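Ribosome biogenesis Nep1 RNA methyltransferase (Archaeoglobus fulgidus, PDB 3O7B) probably methylates N1 of a specific pseudouridine in 16S rRNA with S-adenosyl-L-methionine as donor, as a homodimeric SPOUT-class enzyme of ribosome biogenesis. Local coordinates at residues Trp118-Arg121 against Glu122-Leu125; Pro126-Tyr129 against Asn130-Val133; Glu220-Thr223 against Ser224-Thr228. All blocks are in the same frame, centred on the assembly; numbering follows the deposited sequence.

Contact 1 (Trp118-Arg121 against Glu122-Leu125); sequences WVNR and ETRL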
loop_
_atom_site.group_PDB
_atom_site.type_symbol
_atom_site.label_atom_id
_atom_site.label_comp_id
_atom_site.label_asym_id
_atom_site.label_seq_id
_atom_site.Cartn_x
_atom_site.Cartn_y
_atom_site.Cartn_z
ATOM N N TRP A 118 18.362 -4.325 6.576
ATOM C CA TRP A 118 17.861 -3.711 7.783
ATOM C C TRP A 118 17.302 -2.327 7.416
ATOM O O TRP A 118 17.965 -1.577 6.684
ATOM C CB TRP A 118 19.001 -3.579 8.806
ATOM C CG TRP A 118 18.629 -2.822 10.040
ATOM C CD1 TRP A 118 17.898 -3.281 11.090
ATOM C CD2 TRP A 118 18.989 -1.468 10.366
ATOM N NE1 TRP A 118 17.759 -2.301 12.041
ATOM C CE2 TRP A 118 18.426 -1.178 11.623
ATOM C CE3 TRP A 118 19.724 -0.474 9.709
ATOM C CZ2 TRP A 118 18.582 0.062 12.257
ATOM C CZ3 TRP A 118 19.862 0.776 10.334
ATOM C CH2 TRP A 118 19.301 1.022 11.596
ATOM N N VAL A 119 16.104 -2.022 7.912
ATOM C CA VAL A 119 15.457 -0.725 7.704
ATOM C C VAL A 119 15.304 -0.043 9.055
ATOM O O VAL A 119 14.574 -0.524 9.911
ATOM C CB VAL A 119 14.064 -0.874 7.005
ATOM C CG1 VAL A 119 13.472 0.499 6.709
ATOM C CG2 VAL A 119 14.180 -1.672 5.708
ATOM N N ASN A 120 16.018 1.073 9.258
ATOM C CA ASN A 120 15.881 1.866 10.461
ATOM C C ASN A 120 14.413 2.194 10.695
ATOM O O ASN A 120 13.700 2.587 9.774
ATOM C CB ASN A 120 16.705 3.148 10.264
ATOM C CG ASN A 120 16.839 3.999 11.524
ATOM O OD1 ASN A 120 15.924 4.129 12.328
ATOM N ND2 ASN A 120 18.013 4.631 11.660
ATOM N N ARG A 121 13.965 2.013 11.930
ATOM C CA ARG A 121 12.584 2.236 12.283
ATOM C C ARG A 121 12.147 3.652 11.931
ATOM O O ARG A 121 10.973 3.882 11.655
ATOM C CB ARG A 121 12.352 1.890 13.771
ATOM C CG ARG A 121 10.919 2.050 14.259
ATOM C CD ARG A 121 9.956 1.112 13.528
ATOM N NE ARG A 121 8.561 1.358 13.880
ATOM C CZ ARG A 121 7.793 2.273 13.290
ATOM N NH1 ARG A 121 8.283 3.047 12.309
ATOM N NH2 ARG A 121 6.529 2.398 13.671
ATOM N N GLU A 122 13.091 4.590 11.911
ATOM C CA GLU A 122 12.765 5.985 11.639
ATOM C C GLU A 122 12.796 6.388 10.151
ATOM O O GLU A 122 12.513 7.533 9.791
ATOM C CB GLU A 122 13.600 6.905 12.540
ATOM C CG GLU A 122 13.335 6.689 14.058
ATOM C CD GLU A 122 11.863 6.829 14.470
ATOM O OE1 GLU A 122 11.171 7.753 13.985
ATOM O OE2 GLU A 122 11.392 6.021 15.301
ATOM N N THR A 123 13.082 5.434 9.270
ATOM C CA THR A 123 13.144 5.706 7.835
ATOM C C THR A 123 11.766 6.054 7.256
ATOM O O THR A 123 10.778 5.358 7.519
ATOM C CB THR A 123 13.718 4.476 7.082
ATOM O OG1 THR A 123 15.046 4.247 7.548
ATOM C CG2 THR A 123 13.762 4.698 5.581
ATOM N N ARG A 124 11.698 7.135 6.471
ATOM C CA ARG A 124 10.504 7.475 5.703
ATOM C C ARG A 124 10.730 7.014 4.282
ATOM O O ARG A 124 11.488 7.639 3.532
ATOM C CB ARG A 124 10.252 8.992 5.693
ATOM C CG ARG A 124 9.934 9.641 7.029
ATOM C CD ARG A 124 9.471 11.113 6.804
ATOM N NE ARG A 124 10.247 11.803 5.766
ATOM C CZ ARG A 124 11.342 12.539 5.989
ATOM N NH1 ARG A 124 11.783 12.709 7.226
ATOM N NH2 ARG A 124 11.987 13.107 4.965
ATOM N N LEU A 125 10.098 5.917 3.897
ATOM C CA LEU A 125 10.279 5.399 2.547
ATOM C C LEU A 125 9.436 6.204 1.575
ATOM O O LEU A 125 8.374 6.699 1.975
ATOM C CB LEU A 125 9.861 3.923 2.462
ATOM C CG LEU A 125 10.801 2.958 3.179
ATOM C CD1 LEU A 125 10.101 1.611 3.278
ATOM C CD2 LEU A 125 12.165 2.829 2.513
HETATM O O HOH W 1 9.551 5.429 9.884
#
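Asn120 meets Glu122 and Thr123 along its side chain, which can be traced outward atom by atom. Asn120 CB lies 3.4 Å from Thr123 OG1. Next comes CG, held anti to the backbone N (chi1 -171°), which sets the amide beside the carbonyl carbon, where it can meet the N-H of Glu122. There Asn120 OD1 accepts from Glu122 N at 2.9 Å in an almost straight bond (171° at the hydrogen), the donor tilted from the carbonyl plane. At the other tip of the amide, ND2 bonds to the backbone oxygen of Thr151 on the neighbouring strand 150-156. The side-chain bond to Glu122 N makes an Asx turn, superposed on a type I beta turn from Asn120 to Thr123 that follows strand 116-119; the beta turn is closed by Thr123 N donating to Asn120 O at 3.0 Å. Next to the turn, Val119 CG1 packs on Thr123 CB at 4.0 Å, the two side chains crossing at about a right angle, while Thr123 OG1 bonds to Leu152 O. A water donates to both Arg121 O and Thr123 O, at 2.7 Å each. Glu122 leads outward to a salt bridge with Arg103, and the Arg121 guanidinium turns to the backbone oxygens of Leu98, Ser100 and Leu102.

Contact 2 (Pro126-Tyr129 against Asn130-Val133); sequences PRNY and NRFV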
loop_
_atom_site.group_PDB
_atom_site.type_symbol
_atom_site.label_atom_id
_atom_site.label_comp_id
_atom_site.label_asym_id
_atom_site.label_seq_id
_atom_site.Cartn_x
_atom_site.Cartn_y
_atom_site.Cartn_z
ATOM N N PRO A 126 9.872 6.295 0.305
ATOM C CA PRO A 126 9.022 6.963 -0.701
ATOM C C PRO A 126 7.684 6.242 -0.823
ATOM O O PRO A 126 7.627 5.011 -0.940
ATOM C CB PRO A 126 9.818 6.817 -2.000
ATOM C CG PRO A 126 11.233 6.539 -1.570
ATOM C CD PRO A 126 11.135 5.800 -0.279
ATOM N N ARG A 127 6.612 7.018 -0.814
ATOM C CA ARG A 127 5.267 6.476 -0.950
ATOM C C ARG A 127 4.913 6.178 -2.401
ATOM O O ARG A 127 4.082 5.305 -2.671
ATOM C CB ARG A 127 4.259 7.401 -0.272
ATOM C CG ARG A 127 4.682 7.616 1.190
ATOM C CD ARG A 127 3.595 8.183 1.999
ATOM N NE ARG A 127 2.594 7.196 2.386
ATOM C CZ ARG A 127 2.643 6.446 3.486
ATOM N NH1 ARG A 127 3.705 6.480 4.291
ATOM N NH2 ARG A 127 1.637 5.646 3.762
ATOM N N ASN A 128 5.570 6.881 -3.320
ATOM C CA ASN A 128 5.397 6.640 -4.733
ATOM C C ASN A 128 6.248 5.438 -5.111
ATOM O O ASN A 128 7.456 5.406 -4.837
ATOM C CB ASN A 128 5.808 7.879 -5.526
ATOM C CG ASN A 128 5.777 7.643 -7.007
ATOM O OD1 ASN A 128 6.701 7.052 -7.570
ATOM N ND2 ASN A 128 4.703 8.067 -7.653
ATOM N N TYR A 129 5.611 4.481 -5.780
ATOM C CA TYR A 129 6.254 3.221 -6.162
ATOM C C TYR A 129 7.492 3.422 -7.026
ATOM O O TYR A 129 8.516 2.738 -6.831
ATOM C CB TYR A 129 5.237 2.335 -6.871
ATOM C CG TYR A 129 5.828 1.111 -7.509
ATOM C CD1 TYR A 129 6.185 0.017 -6.724
ATOM C CD2 TYR A 129 6.006 1.036 -8.884
ATOM C CE1 TYR A 129 6.738 -1.123 -7.304
ATOM C CE2 TYR A 129 6.553 -0.113 -9.475
ATOM C CZ TYR A 129 6.888 -1.179 -8.667
ATOM O OH TYR A 129 7.437 -2.324 -9.219
ATOM N N ASN A 130 7.432 4.332 -7.996
ATOM C CA ASN A 130 8.569 4.515 -8.899
ATOM C C ASN A 130 9.762 5.089 -8.154
ATOM O O ASN A 130 10.906 4.683 -8.413
ATOM C CB ASN A 130 8.191 5.363 -10.120
ATOM C CG ASN A 130 7.078 4.721 -10.923
ATOM O OD1 ASN A 130 6.009 5.326 -11.146
ATOM N ND2 ASN A 130 7.295 3.485 -11.341
ATOM N N ARG A 131 9.498 5.972 -7.195
ATOM C CA ARG A 131 10.552 6.520 -6.349
ATOM C C ARG A 131 11.100 5.437 -5.409
ATOM O O ARG A 131 12.310 5.389 -5.157
ATOM C CB ARG A 131 10.014 7.726 -5.580
ATOM C CG ARG A 131 9.614 8.908 -6.496
ATOM C CD ARG A 131 10.574 10.062 -6.342
ATOM N NE ARG A 131 10.305 11.237 -7.180
ATOM C CZ ARG A 131 9.499 12.258 -6.869
ATOM N NH1 ARG A 131 8.788 12.283 -5.750
ATOM N NH2 ARG A 131 9.400 13.276 -7.709
ATOM N N PHE A 132 10.234 4.550 -4.925
ATOM C CA PHE A 132 10.709 3.419 -4.128
ATOM C C PHE A 132 11.645 2.522 -4.941
ATOM O O PHE A 132 12.718 2.109 -4.444
ATOM C CB PHE A 132 9.521 2.628 -3.603
ATOM C CG PHE A 132 9.914 1.366 -2.854
ATOM C CD1 PHE A 132 10.442 1.436 -1.568
ATOM C CD2 PHE A 132 9.760 0.132 -3.456
ATOM C CE1 PHE A 132 10.826 0.251 -0.879
ATOM C CE2 PHE A 132 10.119 -1.039 -2.786
ATOM C CZ PHE A 132 10.645 -0.973 -1.503
ATOM N N VAL A 133 11.252 2.212 -6.167
ATOM C CA VAL A 133 12.077 1.382 -7.028
ATOM C C VAL A 133 13.451 2.031 -7.213
ATOM O O VAL A 133 14.475 1.353 -7.114
ATOM C CB VAL A 133 11.384 1.123 -8.380
ATOM C CG1 VAL A 133 12.378 0.568 -9.425
ATOM C CG2 VAL A 133 10.207 0.181 -8.168
HETATM O O HOH W 2 5.126 8.081 -10.641
#
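The N-cap of helix 129-142 is Asn128, whose side chain takes up backbone N-H groups of the first turn, at Asn130 and Arg131. With CG anti to the backbone N (chi1 174°), OD1 swings over the start of the helix. Arg131 N donates to Asn128 OD1 at 3.0 Å, in the amide plane and on a lone pair; Asn130 N, at 2.8 Å from the same Asn128 OD1, adds a weak, strongly bent bond. ND2 on the other side of the amide reaches a water that in turn donates to Asn130 OD1, a group also bonded to Asn130 of the second subunit. Regular helix bonding follows: Phe132 N to Asn128 O at 2.9 Å, then Val133 N to Tyr129 O. Pro126, ahead of the cap, lays CB against Arg131 CB at 3.7 Å. One turn on, Val133 CG2 stands over one face of the Tyr129 ring, 3.9 Å from its centroid, a CH-pi contact. The phenol oxygen bonds to Asp67, and the ring also packs on Asp88, predicted to stabilise Arg86, itself a predicted rRNA-contacting residue, and on Tyr129 of the second subunit. Accepting N-H groups two and three residues ahead through one side-chain oxygen is typical of an asparagine N-cap, here set at the dimer interface.

Contact 3 (Glu220-Thr223 against Ser224-Thr228); sequences ESYT and SLYVT. With SAH (S-adenosyl-L-homocysteine), chain C.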
loop_
_atom_site.group_PDB
_atom_site.type_symbol
_atom_site.label_atom_id
_atom_site.label_comp_id
_atom_site.label_asym_id
_atom_site.label_seq_id
_atom_site.Cartn_x
_atom_site.Cartn_y
_atom_site.Cartn_z
ATOM N N GLU A 220 -8.323 -19.096 4.540
ATOM C CA GLU A 220 -8.162 -18.553 3.184
ATOM C C GLU A 220 -6.747 -18.007 3.046
ATOM O O GLU A 220 -6.113 -17.693 4.055
ATOM C CB GLU A 220 -9.143 -17.394 2.936
ATOM C CG GLU A 220 -10.548 -17.552 3.517
ATOM C CD GLU A 220 -11.197 -16.205 3.835
ATOM O OE1 GLU A 220 -11.376 -15.889 5.041
ATOM O OE2 GLU A 220 -11.503 -15.462 2.874
ATOM N N SER A 221 -6.269 -17.889 1.803
ATOM C CA SER A 221 -4.994 -17.226 1.500
ATOM C C SER A 221 -5.210 -15.713 1.425
ATOM O O SER A 221 -5.947 -15.230 0.559
ATOM C CB SER A 221 -4.435 -17.728 0.162
ATOM O OG SER A 221 -3.114 -17.248 -0.075
ATOM N N TYR A 222 -4.559 -14.977 2.327
ATOM C CA TYR A 222 -4.660 -13.506 2.350
ATOM C C TYR A 222 -3.446 -12.874 1.703
ATOM O O TYR A 222 -2.417 -13.530 1.515
ATOM C CB TYR A 222 -4.814 -13.003 3.784
ATOM C CG TYR A 222 -5.972 -13.623 4.520
ATOM C CD1 TYR A 222 -7.280 -13.489 4.048
ATOM C CD2 TYR A 222 -5.765 -14.344 5.689
ATOM C CE1 TYR A 222 -8.347 -14.073 4.720
ATOM C CE2 TYR A 222 -6.822 -14.928 6.367
ATOM C CZ TYR A 222 -8.109 -14.783 5.879
ATOM O OH TYR A 222 -9.147 -15.379 6.561
ATOM N N THR A 223 -3.546 -11.603 1.342
ATOM C CA THR A 223 -2.412 -10.894 0.767
ATOM C C THR A 223 -1.412 -10.521 1.866
ATOM O O THR A 223 -1.755 -10.424 3.035
ATOM C CB THR A 223 -2.824 -9.606 0.061
ATOM O OG1 THR A 223 -3.373 -8.708 1.035
ATOM C CG2 THR A 223 -3.845 -9.889 -1.061
ATOM N N SER A 224 -0.159 -10.317 1.462
ATOM C CA SER A 224 0.850 -9.839 2.396
ATOM C C SER A 224 0.423 -8.553 3.106
ATOM O O SER A 224 0.617 -8.399 4.295
ATOM C CB SER A 224 2.160 -9.580 1.661
ATOM O OG SER A 224 2.649 -10.779 1.062
ATOM N N LEU A 225 -0.188 -7.635 2.347
ATOM C CA LEU A 225 -0.613 -6.352 2.916
ATOM C C LEU A 225 -1.693 -6.538 3.979
ATOM O O LEU A 225 -1.647 -5.926 5.050
ATOM C CB LEU A 225 -1.093 -5.444 1.795
ATOM C CG LEU A 225 -1.510 -4.017 2.206
ATOM C CD1 LEU A 225 -0.409 -3.255 2.895
ATOM C CD2 LEU A 225 -1.987 -3.259 0.959
ATOM N N TYR A 226 -2.657 -7.410 3.690
ATOM C CA TYR A 226 -3.697 -7.663 4.662
ATOM C C TYR A 226 -3.155 -8.322 5.948
ATOM O O TYR A 226 -3.509 -7.944 7.056
ATOM C CB TYR A 226 -4.829 -8.504 4.044
ATOM C CG TYR A 226 -5.894 -8.791 5.054
ATOM C CD1 TYR A 226 -6.864 -7.816 5.376
ATOM C CD2 TYR A 226 -5.910 -9.997 5.742
ATOM C CE1 TYR A 226 -7.835 -8.073 6.351
ATOM C CE2 TYR A 226 -6.878 -10.266 6.714
ATOM C CZ TYR A 226 -7.835 -9.297 7.012
ATOM O OH TYR A 226 -8.783 -9.586 7.973
ATOM N N VAL A 227 -2.265 -9.302 5.778
ATOM C CA VAL A 227 -1.658 -9.977 6.926
ATOM C C VAL A 227 -0.837 -8.991 7.753
ATOM O O VAL A 227 -0.944 -8.944 8.972
ATOM C CB VAL A 227 -0.791 -11.162 6.457
ATOM C CG1 VAL A 227 -0.038 -11.760 7.633
ATOM C CG2 VAL A 227 -1.685 -12.232 5.821
ATOM N N THR A 228 -0.070 -8.145 7.068
ATOM C CA THR A 228 0.678 -7.094 7.763
ATOM C C THR A 228 -0.260 -6.204 8.585
ATOM O O THR A 228 -0.008 -5.914 9.746
ATOM C CB THR A 228 1.484 -6.235 6.773
ATOM O OG1 THR A 228 2.406 -7.078 6.054
ATOM C CG2 THR A 228 2.282 -5.169 7.499
HETATM N N SAH C . 1.651 -18.924 0.007
HETATM C CA SAH C . 0.750 -17.921 -0.633
HETATM C CB SAH C . 1.584 -16.881 -1.369
HETATM C CG SAH C . 2.103 -15.773 -0.456
HETATM S SD SAH C . 0.775 -14.879 0.406
HETATM C C SAH C . -0.258 -18.571 -1.576
HETATM O O SAH C . -0.337 -19.799 -1.658
HETATM C "C5'" SAH C . 1.683 -13.690 1.432
HETATM C "C4'" SAH C . 1.961 -14.060 2.885
HETATM O "O4'" SAH C . 0.836 -13.829 3.713
HETATM C "C3'" SAH C . 2.284 -15.523 3.125
HETATM O "O3'" SAH C . 3.606 -15.833 2.760
HETATM C "C2'" SAH C . 2.030 -15.642 4.605
HETATM O "O2'" SAH C . 3.131 -15.112 5.349
HETATM C "C1'" SAH C . 0.837 -14.727 4.812
HETATM N N9 SAH C . -0.497 -15.384 4.825
HETATM C C8 SAH C . -1.341 -15.586 3.756
HETATM N N7 SAH C . -2.475 -16.181 4.212
HETATM C C5 SAH C . -2.375 -16.327 5.550
HETATM C C6 SAH C . -3.221 -16.868 6.510
HETATM N N6 SAH C . -4.421 -17.373 6.178
HETATM N N1 SAH C . -2.834 -16.875 7.829
HETATM C C2 SAH C . -1.599 -16.378 8.202
HETATM N N3 SAH C . -0.762 -15.851 7.244
HETATM C C4 SAH C . -1.131 -15.835 5.944
#
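Tyr222, Ser224 and Val227 close round the adenosine part of S-adenosylhomocysteine where the loop enters helix 224-239. At the rim of the base, SAH N6 donates to Glu220 O at 2.7 Å, and Tyr222 N lies 3.1 Å from SAH N7. Val227 CG2 touches the base at SAH N9 (3.5 Å), while Ser224 OG, bonded to Gly194 O, sits beside C5' of the ribose. Tyr222 CD2 approaches SAH N6 obliquely, 3.3 Å away.

The next layer sets that ring. Tyr222 CB packs on Tyr226 CD2 and on Val227 CG2, both at 3.8 Å, so that this methyl touches loop and base alike. Glu220 O lies over one face of Tyr222 and Tyr226 CE2 over the opposite face, both toward the rim; the two tyrosines run side by side with planes 51° apart. Tyr222 OH donates to Glu220 OE1 at 2.7 Å from above the carboxylate plane, which ties the phenol to the Glu220 side chain. With an alanine in place of Tyr222, Glu220 OE1 would probably lose its phenol partner and a gap would probably open beside Tyr226 and the adenine amino group.

Farther out, Thr223 is the N-cap of helix 224-239. Its chi1 of 64° puts OG1 between the backbone N and the carbonyl carbon, where Thr223 OG1 accepts from Tyr226 N at 3.0 Å; the same oxygen bonds to Asp99 of the second subunit. Val227 N donates to Thr223 O, and Thr228 N and OG1 grip Ser224 O from opposite faces. A loop and helix start wrapped round adenosine fit the knotted C-terminal cofactor site of SPOUT methyltransferases.

How the contacts relate
Contacts 1 and 3 are mostly buried and contact 2 partly so. Contacts 1 and 2 are consecutive and together carry the chain from strand 116-119 to helix 129-142; contact 3 stands apart at the start of helix 224-239, its centre about 22 Å from that of contact 1 and about 21 Å from that of contact 2. Contact 1 turns the chain with an asparagine oxygen and ties it to its own sheet, meeting no other subunit. Contacts 2 and 3 both cap helices and touch the second subunit: contact 2 has an asparagine cap, its Tyr129 side chain about 7 Å from that of the predicted rRNA-contacting Arg86; contact 3 has a threonine cap beside the cofactor, where two tyrosines pack together near the adenine.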